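Local coordinates for putative enoyl-CoA hydratase/isomerase (Bordetella parapertussis, PDB 3ISA), which probably acts on acyl-CoA thioesters as a hydratase or isomerase of the crotonase superfamily, its exact substrate and reaction being unassigned, at residues F69-L80 and G232-L241. Numbering follows the deposited sequence.
Sequences FTDYETQSEGDL and GFKARIRDYL
A chi1 of 84° sets CG of Y72 between its backbone N and carbonyl carbon and turns the ring onto the C-terminal helix 233-241, while the bend of K234 at chi3 (139°) brings NZ to the carbonyls of the loop before helix 77-95. The contact thus joins two parts of a crotonase-type fold distant in sequence. CG2 of I237 lies over one face of the Y72 ring, 4.0 Å from its centroid in a CH-pi contact, and E73 CG takes the opposite face. L241 CD1 reaches CE2 of the same ring at 3.6 Å; F69 CE1 also packs on I237 CG2, and F69 N binds a glycerol, probably from the crystallisation liquor. The K234 ammonium bridges two loop carbonyls: NZ sits 2.7 Å from E73 O, well above that carbonyl plane, and 2.8 Å from Q75 O, probably helping to hold the loop. Helix 77-95 begins with a capping box of S76 and D79; S76 OG and D79 OD1 also hydrogen-bond D79 OD1 and S76 OG, respectively, of a second subunit, so the loop lies at a subunit interface. At the exposed rim, E73 and R238 form a salt bridge in which NE donates to OE2 at 3.2 Å from above the carboxylate plane, while NH2, less surely placed, approaches OE1. Among the buried side chains, L80 CB meets the edge of the F233 ring at 3.7 Å. E77, bent at chi2, meets the first turn of helix 233-241, where its negative charge probably suits the helix dipole: a water links its OE1 to A235 N, and OE2 accepts from K234 N at 3.0 Å through its syn lone pair.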
# COMPACT_ATOMS: atom_id res chain seq x y z
N PHE D 69 -2.36 12.49 -35.33
CA PHE D 69 -3.74 12.22 -35.75
C PHE D 69 -3.97 12.09 -37.27
O PHE D 69 -5.09 11.82 -37.70
CB PHE D 69 -4.71 13.27 -35.17
CG PHE D 69 -4.88 13.18 -33.69
CD1 PHE D 69 -5.66 12.18 -33.13
CD2 PHE D 69 -4.25 14.10 -32.85
CE1 PHE D 69 -5.83 12.10 -31.74
CE2 PHE D 69 -4.42 14.03 -31.47
CZ PHE D 69 -5.21 13.02 -30.92
N THR D 70 -2.91 12.29 -38.06
CA THR D 70 -2.96 12.07 -39.51
C THR D 70 -3.46 10.66 -39.82
O THR D 70 -2.90 9.68 -39.32
CB THR D 70 -1.56 12.24 -40.16
OG1 THR D 70 -0.99 13.47 -39.70
CG2 THR D 70 -1.63 12.24 -41.71
N ASP D 71 -4.52 10.56 -40.62
CA ASP D 71 -5.08 9.25 -41.00
C ASP D 71 -5.55 8.36 -39.82
O ASP D 71 -5.55 7.13 -39.92
CB ASP D 71 -4.12 8.45 -41.92
CG ASP D 71 -3.67 9.25 -43.14
OD1 ASP D 71 -4.54 9.79 -43.87
OD2 ASP D 71 -2.45 9.32 -43.38
N TYR D 72 -5.96 8.99 -38.71
CA TYR D 72 -6.57 8.25 -37.60
C TYR D 72 -7.89 7.62 -38.07
O TYR D 72 -8.29 6.55 -37.57
CB TYR D 72 -6.78 9.13 -36.35
CG TYR D 72 -8.04 9.94 -36.37
CD1 TYR D 72 -9.19 9.51 -35.69
CD2 TYR D 72 -8.11 11.14 -37.09
CE1 TYR D 72 -10.36 10.25 -35.73
CE2 TYR D 72 -9.27 11.88 -37.13
CZ TYR D 72 -10.39 11.43 -36.44
OH TYR D 72 -11.53 12.17 -36.50
N GLU D 73 -8.56 8.26 -39.04
CA GLU D 73 -9.82 7.74 -39.59
C GLU D 73 -9.69 6.35 -40.24
O GLU D 73 -10.63 5.56 -40.21
CB GLU D 73 -10.44 8.73 -40.60
CG GLU D 73 -11.08 9.96 -39.95
CD GLU D 73 -12.53 9.73 -39.51
OE1 GLU D 73 -12.85 8.69 -38.87
OE2 GLU D 73 -13.36 10.62 -39.80
N THR D 74 -8.53 6.06 -40.80
CA THR D 74 -8.28 4.78 -41.44
C THR D 74 -7.64 3.76 -40.50
O THR D 74 -7.32 2.64 -40.91
CB THR D 74 -7.42 4.94 -42.73
OG1 THR D 74 -6.18 5.56 -42.40
CG2 THR D 74 -8.16 5.78 -43.76
N GLN D 75 -7.46 4.13 -39.24
CA GLN D 75 -6.96 3.17 -38.25
C GLN D 75 -8.11 2.72 -37.38
O GLN D 75 -9.06 3.47 -37.15
CB GLN D 75 -5.83 3.77 -37.43
CG GLN D 75 -4.58 4.05 -38.27
CD GLN D 75 -3.38 4.44 -37.44
OE1 GLN D 75 -3.38 4.27 -36.23
NE2 GLN D 75 -2.34 4.94 -38.10
N SER D 76 -8.06 1.48 -36.90
CA SER D 76 -9.15 0.95 -36.10
C SER D 76 -9.08 1.46 -34.67
O SER D 76 -8.05 2.02 -34.27
CB SER D 76 -9.12 -0.58 -36.10
OG SER D 76 -7.96 -1.04 -35.41
N GLU D 77 -10.15 1.25 -33.90
CA GLU D 77 -10.18 1.56 -32.47
C GLU D 77 -9.02 0.88 -31.76
O GLU D 77 -8.37 1.48 -30.90
CB GLU D 77 -11.50 1.12 -31.82
CG GLU D 77 -12.78 1.74 -32.39
CD GLU D 77 -13.04 3.17 -31.93
OE1 GLU D 77 -14.19 3.63 -32.08
OE2 GLU D 77 -12.13 3.84 -31.42
N GLY D 78 -8.77 -0.38 -32.14
CA GLY D 78 -7.68 -1.20 -31.61
C GLY D 78 -6.30 -0.61 -31.92
O GLY D 78 -5.44 -0.52 -31.04
N ASP D 79 -6.11 -0.24 -33.18
CA ASP D 79 -4.87 0.40 -33.64
C ASP D 79 -4.54 1.61 -32.77
O ASP D 79 -3.38 1.78 -32.39
CB ASP D 79 -5.02 0.89 -35.08
CG ASP D 79 -5.09 -0.23 -36.10
OD1 ASP D 79 -4.62 -1.37 -35.83
OD2 ASP D 79 -5.64 0.05 -37.19
N LEU D 80 -5.55 2.44 -32.50
CA LEU D 80 -5.36 3.68 -31.74
C LEU D 80 -5.03 3.39 -30.28
O LEU D 80 -4.16 4.04 -29.68
CB LEU D 80 -6.60 4.57 -31.85
CG LEU D 80 -6.94 5.02 -33.28
CD1 LEU D 80 -8.27 5.76 -33.27
CD2 LEU D 80 -5.82 5.85 -33.91
N GLY D 232 -16.40 4.01 -28.68
CA GLY D 232 -16.61 5.36 -29.21
C GLY D 232 -15.41 6.30 -29.13
O GLY D 232 -15.57 7.51 -29.31
N PHE D 233 -14.22 5.74 -28.88
CA PHE D 233 -12.94 6.49 -28.78
C PHE D 233 -12.70 7.36 -30.00
O PHE D 233 -12.45 8.58 -29.88
CB PHE D 233 -11.76 5.50 -28.57
CG PHE D 233 -10.40 6.15 -28.35
CD1 PHE D 233 -10.24 7.22 -27.46
CD2 PHE D 233 -9.27 5.65 -28.99
CE1 PHE D 233 -8.96 7.80 -27.24
CE2 PHE D 233 -7.99 6.23 -28.79
CZ PHE D 233 -7.85 7.30 -27.91
N LYS D 234 -12.80 6.74 -31.17
CA LYS D 234 -12.60 7.39 -32.45
C LYS D 234 -13.56 8.55 -32.69
O LYS D 234 -13.15 9.62 -33.17
CB LYS D 234 -12.75 6.35 -33.56
CG LYS D 234 -11.69 6.42 -34.60
CD LYS D 234 -11.78 5.25 -35.53
CE LYS D 234 -11.54 5.71 -36.94
NZ LYS D 234 -11.48 4.57 -37.89
N ALA D 235 -14.83 8.34 -32.33
CA ALA D 235 -15.85 9.38 -32.44
C ALA D 235 -15.56 10.56 -31.50
O ALA D 235 -15.76 11.72 -31.89
CB ALA D 235 -17.25 8.81 -32.18
N ARG D 236 -15.06 10.27 -30.29
CA ARG D 236 -14.68 11.30 -29.32
C ARG D 236 -13.53 12.16 -29.87
O ARG D 236 -13.53 13.40 -29.74
CB ARG D 236 -14.27 10.68 -27.97
CG ARG D 236 -15.43 10.08 -27.15
CD ARG D 236 -15.00 9.71 -25.72
NE ARG D 236 -13.93 8.70 -25.64
CZ ARG D 236 -14.12 7.37 -25.64
NH1 ARG D 236 -15.34 6.86 -25.76
NH2 ARG D 236 -13.08 6.54 -25.54
N ILE D 237 -12.56 11.49 -30.48
CA ILE D 237 -11.46 12.17 -31.16
C ILE D 237 -11.98 13.10 -32.29
O ILE D 237 -11.62 14.28 -32.35
CB ILE D 237 -10.41 11.15 -31.69
CG1 ILE D 237 -9.70 10.43 -30.51
CG2 ILE D 237 -9.38 11.82 -32.59
CD1 ILE D 237 -8.80 9.25 -30.92
N ARG D 238 -12.85 12.55 -33.14
CA ARG D 238 -13.48 13.29 -34.24
C ARG D 238 -14.17 14.55 -33.75
O ARG D 238 -13.93 15.64 -34.29
CB ARG D 238 -14.45 12.37 -34.99
CG ARG D 238 -14.96 12.92 -36.34
CD ARG D 238 -15.90 11.91 -37.00
NE ARG D 238 -15.24 10.64 -37.25
CZ ARG D 238 -15.60 9.47 -36.72
NH1 ARG D 238 -16.65 9.39 -35.91
NH2 ARG D 238 -14.92 8.37 -37.02
N ASP D 239 -14.99 14.41 -32.70
CA ASP D 239 -15.70 15.54 -32.08
C ASP D 239 -14.75 16.62 -31.57
O ASP D 239 -15.01 17.81 -31.76
CB ASP D 239 -16.57 15.06 -30.92
CG ASP D 239 -17.79 14.27 -31.38
OD1 ASP D 239 -18.09 14.27 -32.59
OD2 ASP D 239 -18.46 13.65 -30.52
N TYR D 240 -13.66 16.19 -30.93
CA TYR D 240 -12.66 17.11 -30.39
C TYR D 240 -11.91 17.85 -31.52
O TYR D 240 -11.70 19.07 -31.43
CB TYR D 240 -11.67 16.39 -29.46
CG TYR D 240 -10.41 17.19 -29.24
CD1 TYR D 240 -10.41 18.34 -28.44
CD2 TYR D 240 -9.21 16.82 -29.87
CE1 TYR D 240 -9.25 19.10 -28.27
CE2 TYR D 240 -8.06 17.57 -29.70
CZ TYR D 240 -8.08 18.70 -28.91
OH TYR D 240 -6.93 19.43 -28.75
N LEU D 241 -11.53 17.12 -32.57
CA LEU D 241 -10.75 17.70 -33.67
C LEU D 241 -11.57 18.69 -34.51
O LEU D 241 -10.99 19.54 -35.21
CB LEU D 241 -10.15 16.61 -34.56
CG LEU D 241 -9.01 15.76 -33.98
CD1 LEU D 241 -8.64 14.67 -34.96
CD2 LEU D 241 -7.79 16.60 -33.62
O HOH W 1 -15.98 5.57 -32.47